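Local coordinates for protein ribulose-bisphosphate carboxylase (Alicyclobacillus acidocaldarius subsp. acidocaldarius, PDB 4NAS) that belongs to the large-chain family of ribulose-bisphosphate carboxylases, pairing an N-terminal domain with a TIM-barrel domain and binding calcium in the crystal, at residues V145-K150 / G363-P368. Numbering follows the deposited sequence.
Sequences VMSIFK and GIHGHP
The imidazole of His-365 reaches across to the backbone of 145-150, where NE2 donates a weak hydrogen bond to the carbonyl oxygen of Ile-148. At 2.8 Å from His-365 NE2 to Ile-148 O the pair is close, but the bond is bent, with 127° at the hydrogen; the oxygen meets the rim of the imidazole close to the ring plane. A second weak bond from the same N-H goes to Gln-167, whose OE1 also forms a hydrogen bond with Ser-147 OG.

Lys-150 covers one face of the imidazole. Its CB sits over the ring centre in a CH-pi contact, 3.9 Å from the centroid and nearly on the ring normal. Further along, Lys-150 CD comes within 3.7 Å of His-365 ND1. A chi1 of 71° tucks CG in between the two backbone branches and, with the chain extended beyond, the lysine passes over the ring, and NZ shares a water with ND1 of His-365.

In the TIM-barrel domain, strand 144-146 runs parallel to strand 357-359; 145-150 takes in the end of the first strand and the loop beyond it, while 363-368 takes in most of the short helix 362-365, which comes after the second, and the turn that follows. The side chain of Ile-148 is about 5 Å from a bound calcium ion.

Van der Waals packing is built on Ile-364, whose CG2 lies 3.4 Å from Ser-147 OG, while its CG1 meets Ser-147 CB at 4.0 Å. Phe-378 and Ala-371 of helix 371-386 also pack against this isoleucine.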
ATOM      1  N   VAL B 145      27.736   0.232 -11.405  1.00 23.30           N
ATOM      2  CA  VAL B 145      27.073   0.880 -12.536  1.00 21.83           C
ATOM      3  C   VAL B 145      25.919   0.006 -12.976  1.00 22.34           C
ATOM      4  O   VAL B 145      26.102  -1.192 -13.220  1.00 22.50           O
ATOM      5  CB  VAL B 145      28.034   1.103 -13.748  1.00 23.62           C
ATOM      6  CG1 VAL B 145      27.301   1.735 -14.918  1.00 31.59           C
ATOM      7  CG2 VAL B 145      29.239   1.965 -13.349  1.00 24.02           C
HETATM    8  N   MSE B 146      24.732   0.602 -13.055  1.00 20.60           N
HETATM    9  CA  MSE B 146      23.542  -0.127 -13.479  1.00 21.12           C
HETATM   10  C   MSE B 146      22.868   0.521 -14.694  1.00 28.39           C
HETATM   11  O   MSE B 146      22.704   1.741 -14.735  1.00 33.40           O
HETATM   12  CB  MSE B 146      22.548  -0.244 -12.320  1.00 18.85           C
HETATM   13  CG  MSE B 146      21.252  -0.975 -12.663  1.00 18.69           C
HETATM   14 SE   MSE B 146      20.282  -1.330 -10.984  0.59 22.87          SE
HETATM   15  CE  MSE B 146      19.873   0.504 -10.536  1.00 19.57           C
ATOM     16  N   SER B 147      22.515  -0.301 -15.685  1.00 23.22           N
ATOM     17  CA  SER B 147      21.777   0.154 -16.879  1.00 22.51           C
ATOM     18  C   SER B 147      20.321  -0.352 -16.830  1.00 27.16           C
ATOM     19  O   SER B 147      20.021  -1.361 -16.191  1.00 25.77           O
ATOM     20  CB  SER B 147      22.495  -0.283 -18.177  1.00 25.11           C
ATOM     21  OG  SER B 147      21.905   0.289 -19.339  1.00 30.26           O
ATOM     22  N   ILE B 148      19.400   0.386 -17.446  1.00 22.61           N
ATOM     23  CA  ILE B 148      18.004  -0.030 -17.489  1.00 21.43           C
ATOM     24  C   ILE B 148      17.540  -0.220 -18.929  1.00 22.88           C
ATOM     25  O   ILE B 148      17.763   0.656 -19.759  1.00 28.37           O
ATOM     26  CB  ILE B 148      17.086   1.029 -16.833  1.00 27.44           C
ATOM     27  CG1 ILE B 148      17.572   1.358 -15.417  1.00 24.23           C
ATOM     28  CG2 ILE B 148      15.641   0.564 -16.861  1.00 29.37           C
ATOM     29  CD1 ILE B 148      17.181   2.737 -14.913  1.00 23.32           C
ATOM     30  N   PHE B 149      16.895  -1.349 -19.216  1.00 31.52           N
ATOM     31  CA  PHE B 149      16.279  -1.599 -20.526  1.00 29.52           C
ATOM     32  C   PHE B 149      15.442  -0.418 -20.984  1.00 26.99           C
ATOM     33  O   PHE B 149      14.583   0.060 -20.256  1.00 23.46           O
ATOM     34  CB  PHE B 149      15.379  -2.842 -20.491  1.00 26.20           C
ATOM     35  CG  PHE B 149      16.095  -4.111 -20.787  1.00 34.73           C
ATOM     36  CD1 PHE B 149      16.803  -4.772 -19.795  1.00 34.11           C
ATOM     37  CD2 PHE B 149      16.083  -4.645 -22.066  1.00 31.25           C
ATOM     38  CE1 PHE B 149      17.485  -5.946 -20.088  1.00 35.13           C
ATOM     39  CE2 PHE B 149      16.756  -5.816 -22.345  1.00 28.87           C
ATOM     40  CZ  PHE B 149      17.453  -6.464 -21.356  1.00 28.28           C
ATOM     41  N   LYS B 150      15.678   0.053 -22.197  1.00 29.63           N
ATOM     42  CA  LYS B 150      14.887   1.181 -22.683  1.00 31.85           C
ATOM     43  C   LYS B 150      13.501   0.724 -23.164  1.00 26.65           C
ATOM     44  O   LYS B 150      12.537   1.508 -23.156  1.00 26.33           O
ATOM     45  CB  LYS B 150      15.645   1.951 -23.773  1.00 36.20           C
ATOM     46  CG  LYS B 150      15.774   1.235 -25.104  1.00 33.82           C
ATOM     47  CD  LYS B 150      16.647   2.039 -26.051  1.00 38.00           C
ATOM     48  CE  LYS B 150      16.799   1.346 -27.396  1.00 40.89           C
ATOM     49  NZ  LYS B 150      17.959   1.889 -28.151  1.00 49.26           N
ATOM     50  N   GLY B 363      21.056   8.112 -19.291  1.00 35.94           N
ATOM     51  CA  GLY B 363      22.499   8.283 -19.252  1.00 39.70           C
ATOM     52  C   GLY B 363      23.238   7.258 -20.093  1.00 36.78           C
ATOM     53  O   GLY B 363      24.297   7.537 -20.670  1.00 39.40           O
ATOM     54  N   ILE B 364      22.683   6.056 -20.167  1.00 33.21           N
ATOM     55  CA  ILE B 364      23.261   5.008 -21.008  1.00 33.83           C
ATOM     56  C   ILE B 364      22.705   5.091 -22.423  1.00 33.78           C
ATOM     57  O   ILE B 364      23.448   5.184 -23.404  1.00 39.54           O
ATOM     58  CB  ILE B 364      22.952   3.614 -20.454  1.00 34.75           C
ATOM     59  CG1 ILE B 364      23.558   3.469 -19.072  1.00 36.82           C
ATOM     60  CG2 ILE B 364      23.508   2.539 -21.369  1.00 29.89           C
ATOM     61  CD1 ILE B 364      25.039   3.414 -19.099  1.00 25.56           C
ATOM     62  N   HIS B 365      21.386   5.081 -22.533  1.00 28.60           N
ATOM     63  CA  HIS B 365      20.775   5.031 -23.861  1.00 33.02           C
ATOM     64  C   HIS B 365      20.764   6.352 -24.621  1.00 29.60           C
ATOM     65  O   HIS B 365      20.677   6.354 -25.851  1.00 34.41           O
ATOM     66  CB  HIS B 365      19.385   4.412 -23.789  1.00 31.31           C
ATOM     67  CG  HIS B 365      19.399   3.013 -23.260  1.00 32.54           C
ATOM     68  ND1 HIS B 365      19.755   1.927 -24.037  1.00 32.56           N
ATOM     69  CD2 HIS B 365      19.135   2.523 -22.024  1.00 26.69           C
ATOM     70  CE1 HIS B 365      19.690   0.828 -23.305  1.00 34.31           C
ATOM     71  NE2 HIS B 365      19.318   1.163 -22.081  1.00 36.31           N
ATOM     72  N   GLY B 366      20.871   7.465 -23.901  1.00 29.82           N
ATOM     73  CA  GLY B 366      20.898   8.769 -24.548  1.00 34.71           C
ATOM     74  C   GLY B 366      22.278   9.145 -25.068  1.00 33.90           C
ATOM     75  O   GLY B 366      22.434  10.192 -25.684  1.00 33.79           O
ATOM     76  N   HIS B 367      23.280   8.305 -24.806  1.00 29.81           N
ATOM     77  CA  HIS B 367      24.637   8.629 -25.212  1.00 30.13           C
ATOM     78  C   HIS B 367      24.755   8.570 -26.740  1.00 30.08           C
ATOM     79  O   HIS B 367      24.289   7.622 -27.373  1.00 36.08           O
ATOM     80  CB  HIS B 367      25.644   7.704 -24.533  1.00 26.20           C
ATOM     81  CG  HIS B 367      27.074   8.110 -24.737  1.00 36.94           C
ATOM     82  ND1 HIS B 367      27.718   7.992 -25.950  1.00 36.16           N
ATOM     83  CD2 HIS B 367      27.986   8.614 -23.873  1.00 40.83           C
ATOM     84  CE1 HIS B 367      28.964   8.415 -25.827  1.00 44.44           C
ATOM     85  NE2 HIS B 367      29.153   8.793 -24.576  1.00 45.80           N
ATOM     86  N   PRO B 368      25.348   9.606 -27.333  1.00 30.41           N
ATOM     87  CA  PRO B 368      25.416   9.716 -28.795  1.00 34.20           C
ATOM     88  C   PRO B 368      25.967   8.463 -29.451  1.00 41.01           C
ATOM     89  O   PRO B 368      25.507   8.094 -30.535  1.00 35.82           O
ATOM     90  CB  PRO B 368      26.366  10.895 -29.006  1.00 33.98           C
ATOM     91  CG  PRO B 368      26.149  11.757 -27.816  1.00 37.24           C
ATOM     92  CD  PRO B 368      25.855  10.816 -26.662  1.00 30.68           C
TER
HETATM   93  O   HOH W   1      20.609   2.140 -26.645  1.00 34.05           O